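Uncharacterized protein (Bacteroides ovatus CL02T12C04, PDB 6PTM) is probably an exo-acting carrageenase of glycoside hydrolase family 42, trimming carrageenan chains from their ends. Local coordinates at residues A[704-712]-A[722-733]. Residues are numbered along the deposited sequence; the frame is centred on the assembly and turned at random.
With EDO (1,2-ethanediol), chain E; EDO (1,2-ethanediol), chain F.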
# COMPACT_ATOMS: atom_id res chain seq x y z
N MET A 704 11.52 -19.88 -12.49
CA MET A 704 11.79 -18.75 -11.56
C MET A 704 11.28 -18.99 -10.12
O MET A 704 10.23 -19.58 -9.88
CB MET A 704 11.13 -17.46 -12.06
CG MET A 704 11.66 -16.92 -13.38
SD MET A 704 10.54 -15.60 -13.92
CE MET A 704 11.33 -14.17 -13.19
N PRO A 705 11.96 -18.41 -9.12
CA PRO A 705 11.48 -18.48 -7.74
C PRO A 705 10.18 -17.67 -7.55
O PRO A 705 9.96 -16.70 -8.28
CB PRO A 705 12.64 -17.89 -6.93
CG PRO A 705 13.36 -16.99 -7.88
CD PRO A 705 13.20 -17.63 -9.26
N GLY A 706 9.34 -18.10 -6.60
CA GLY A 706 8.17 -17.35 -6.12
C GLY A 706 8.11 -17.20 -4.61
O GLY A 706 7.21 -16.52 -4.13
N CYS A 707 8.96 -17.92 -3.87
CA CYS A 707 8.93 -17.89 -2.39
C CYS A 707 9.82 -16.76 -1.89
O CYS A 707 11.07 -16.88 -1.97
CB CYS A 707 9.37 -19.23 -1.80
SG CYS A 707 8.16 -20.52 -2.12
N GLU A 708 9.19 -15.68 -1.43
CA GLU A 708 9.93 -14.61 -0.75
C GLU A 708 10.14 -15.03 0.70
O GLU A 708 9.14 -15.30 1.37
CB GLU A 708 9.15 -13.30 -0.79
CG GLU A 708 10.01 -12.13 -0.37
CD GLU A 708 9.22 -10.87 -0.05
OE1 GLU A 708 8.58 -10.83 1.05
OE2 GLU A 708 9.18 -9.99 -0.91
N TRP A 709 11.38 -15.07 1.15
CA TRP A 709 11.73 -15.58 2.49
C TRP A 709 12.59 -14.57 3.26
O TRP A 709 13.25 -13.70 2.60
CB TRP A 709 12.36 -16.95 2.41
CG TRP A 709 13.60 -17.03 1.60
CD1 TRP A 709 13.68 -17.13 0.25
CD2 TRP A 709 14.93 -17.16 2.11
NE1 TRP A 709 15.00 -17.23 -0.12
CE2 TRP A 709 15.79 -17.28 0.99
CE3 TRP A 709 15.49 -17.16 3.39
CZ2 TRP A 709 17.16 -17.44 1.12
CZ3 TRP A 709 16.86 -17.25 3.52
CH2 TRP A 709 17.68 -17.39 2.40
N ARG A 710 12.50 -14.63 4.59
CA ARG A 710 13.23 -13.74 5.51
C ARG A 710 13.61 -14.57 6.73
O ARG A 710 12.92 -15.53 7.04
CB ARG A 710 12.37 -12.55 5.95
CG ARG A 710 11.89 -11.65 4.82
CD ARG A 710 13.01 -10.90 4.08
NE ARG A 710 12.45 -10.05 3.02
CZ ARG A 710 11.81 -8.90 3.21
NH1 ARG A 710 11.61 -8.41 4.44
NH2 ARG A 710 11.31 -8.24 2.17
N VAL A 711 14.69 -14.18 7.41
CA VAL A 711 15.16 -14.86 8.63
C VAL A 711 15.53 -13.81 9.67
O VAL A 711 16.32 -12.90 9.33
CB VAL A 711 16.35 -15.78 8.32
CG1 VAL A 711 16.74 -16.59 9.55
CG2 VAL A 711 16.02 -16.68 7.14
N ILE A 712 15.00 -13.96 10.89
CA ILE A 712 15.43 -13.15 12.06
C ILE A 712 15.92 -14.09 13.15
O ILE A 712 15.50 -15.27 13.15
CB ILE A 712 14.31 -12.23 12.55
CG1 ILE A 712 13.07 -13.02 12.95
CG2 ILE A 712 14.02 -11.15 11.52
CD1 ILE A 712 11.99 -12.21 13.59
N ASN A 722 10.35 -16.67 7.73
CA ASN A 722 9.07 -16.26 7.12
C ASN A 722 9.13 -16.61 5.64
O ASN A 722 10.11 -16.22 4.98
CB ASN A 722 8.85 -14.77 7.33
CG ASN A 722 7.56 -14.31 6.67
OD1 ASN A 722 6.49 -14.58 7.19
ND2 ASN A 722 7.67 -13.73 5.49
N ILE A 723 8.14 -17.34 5.12
CA ILE A 723 8.11 -17.71 3.67
C ILE A 723 6.71 -17.45 3.18
O ILE A 723 5.77 -17.94 3.84
CB ILE A 723 8.52 -19.16 3.40
CG1 ILE A 723 9.76 -19.59 4.15
CG2 ILE A 723 8.67 -19.35 1.91
CD1 ILE A 723 10.07 -21.07 3.99
N VAL A 724 6.58 -16.71 2.07
CA VAL A 724 5.29 -16.60 1.35
C VAL A 724 5.52 -17.03 -0.09
O VAL A 724 6.40 -16.48 -0.74
CB VAL A 724 4.74 -15.17 1.42
CG1 VAL A 724 3.36 -15.09 0.79
CG2 VAL A 724 4.75 -14.64 2.83
N ASN A 725 4.73 -17.98 -0.58
CA ASN A 725 4.78 -18.38 -2.00
C ASN A 725 3.93 -17.40 -2.81
O ASN A 725 2.69 -17.51 -2.78
CB ASN A 725 4.36 -19.83 -2.19
CG ASN A 725 4.58 -20.30 -3.60
OD1 ASN A 725 5.22 -19.62 -4.40
ND2 ASN A 725 4.07 -21.48 -3.92
N ILE A 726 4.60 -16.49 -3.51
CA ILE A 726 4.00 -15.47 -4.41
C ILE A 726 3.87 -16.13 -5.79
O ILE A 726 3.18 -15.57 -6.63
CB ILE A 726 4.87 -14.20 -4.48
CG1 ILE A 726 5.23 -13.66 -3.10
CG2 ILE A 726 4.17 -13.12 -5.29
CD1 ILE A 726 6.31 -12.57 -3.14
N GLY A 727 4.49 -17.29 -5.99
CA GLY A 727 4.47 -18.03 -7.26
C GLY A 727 3.10 -18.64 -7.57
O GLY A 727 2.32 -18.94 -6.65
N LYS A 728 2.85 -18.94 -8.84
CA LYS A 728 1.52 -19.40 -9.27
C LYS A 728 1.42 -20.93 -9.21
O LYS A 728 0.38 -21.45 -9.60
CB LYS A 728 1.28 -19.00 -10.72
CG LYS A 728 2.22 -19.71 -11.67
CD LYS A 728 2.30 -19.05 -13.02
CE LYS A 728 1.23 -19.54 -13.96
NZ LYS A 728 1.82 -19.61 -15.32
N SER A 729 2.46 -21.64 -8.79
CA SER A 729 2.35 -23.12 -8.64
C SER A 729 3.09 -23.53 -7.38
O SER A 729 3.78 -22.71 -6.82
CB SER A 729 2.83 -23.87 -9.89
OG SER A 729 4.23 -23.69 -10.10
N ASP A 730 2.91 -24.78 -6.95
CA ASP A 730 3.57 -25.37 -5.76
C ASP A 730 5.09 -25.19 -5.88
O ASP A 730 5.70 -25.40 -6.97
CB ASP A 730 3.20 -26.85 -5.59
CG ASP A 730 1.74 -27.09 -5.26
OD1 ASP A 730 0.96 -26.11 -5.12
OD2 ASP A 730 1.38 -28.23 -5.17
N ALA A 731 5.69 -24.84 -4.76
CA ALA A 731 7.14 -24.73 -4.61
C ALA A 731 7.55 -25.66 -3.48
O ALA A 731 6.82 -25.76 -2.49
CB ALA A 731 7.49 -23.28 -4.34
N THR A 732 8.68 -26.33 -3.63
CA THR A 732 9.36 -27.07 -2.55
C THR A 732 10.53 -26.22 -2.04
O THR A 732 11.40 -25.88 -2.85
CB THR A 732 9.87 -28.43 -3.04
OG1 THR A 732 8.70 -29.17 -3.35
CG2 THR A 732 10.73 -29.11 -2.00
N VAL A 733 10.52 -25.83 -0.77
CA VAL A 733 11.66 -25.10 -0.15
C VAL A 733 12.52 -26.14 0.55
O VAL A 733 11.99 -27.03 1.19
CB VAL A 733 11.27 -23.94 0.79
CG1 VAL A 733 10.65 -22.79 0.02
CG2 VAL A 733 10.37 -24.37 1.92
C1 EDO E . 19.98 -12.97 11.44
O1 EDO E . 19.05 -12.01 10.99
C2 EDO E . 19.62 -14.29 10.86
O2 EDO E . 19.67 -14.37 9.44
C1 EDO F . 20.56 -11.17 7.65
O1 EDO F . 20.33 -10.69 8.98
C2 EDO F . 19.30 -11.58 6.98
O2 EDO F . 18.70 -12.76 7.51
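Strands 707-712 and 722-725 run antiparallel, their axes 4.6 Å apart at closest approach and 170° between their directions, with Glu708 facing Val724 and Arg710 facing Asn722 as hydrogen-bonded pairs; Ile726 N extends the ladder to Gly706 O at 2.7 Å. Cys707, Trp709, Ile723 and Asn725 share one face. There the Cys707 sulfur, beside its backbone N (chi1 -69°), reaches across to strand 731-733 of the facing sheet, touching Ala731 CB at 3.6 Å and Val733 CG1, while Cys707 CB rests on Ile723 CG2. The Asn725 amide turns its flat side to that sulfur, its CG 3.9 Å from Cys707 SG. Its OD1 accepts from Gly727 N at 2.9 Å, the donor well above the carbonyl plane, and ND2 reaches Ser729 O at 3.2 Å. A leucine here would probably leave Gly727 N and Ser729 O without these partners and free the turn to shift. On the other face Ile726 CD1 meets Glu708 CB, both side chains packed against Leu495 of helix 486-498; the Glu708 carboxylate reaches His499 and Asn591, and Asn722 OD1 Trp494. The ladder belongs to a beta hairpin; the Asx turn at Asn725 starts the crossing to strand 731-737, joining facing sheets as in a beta sandwich.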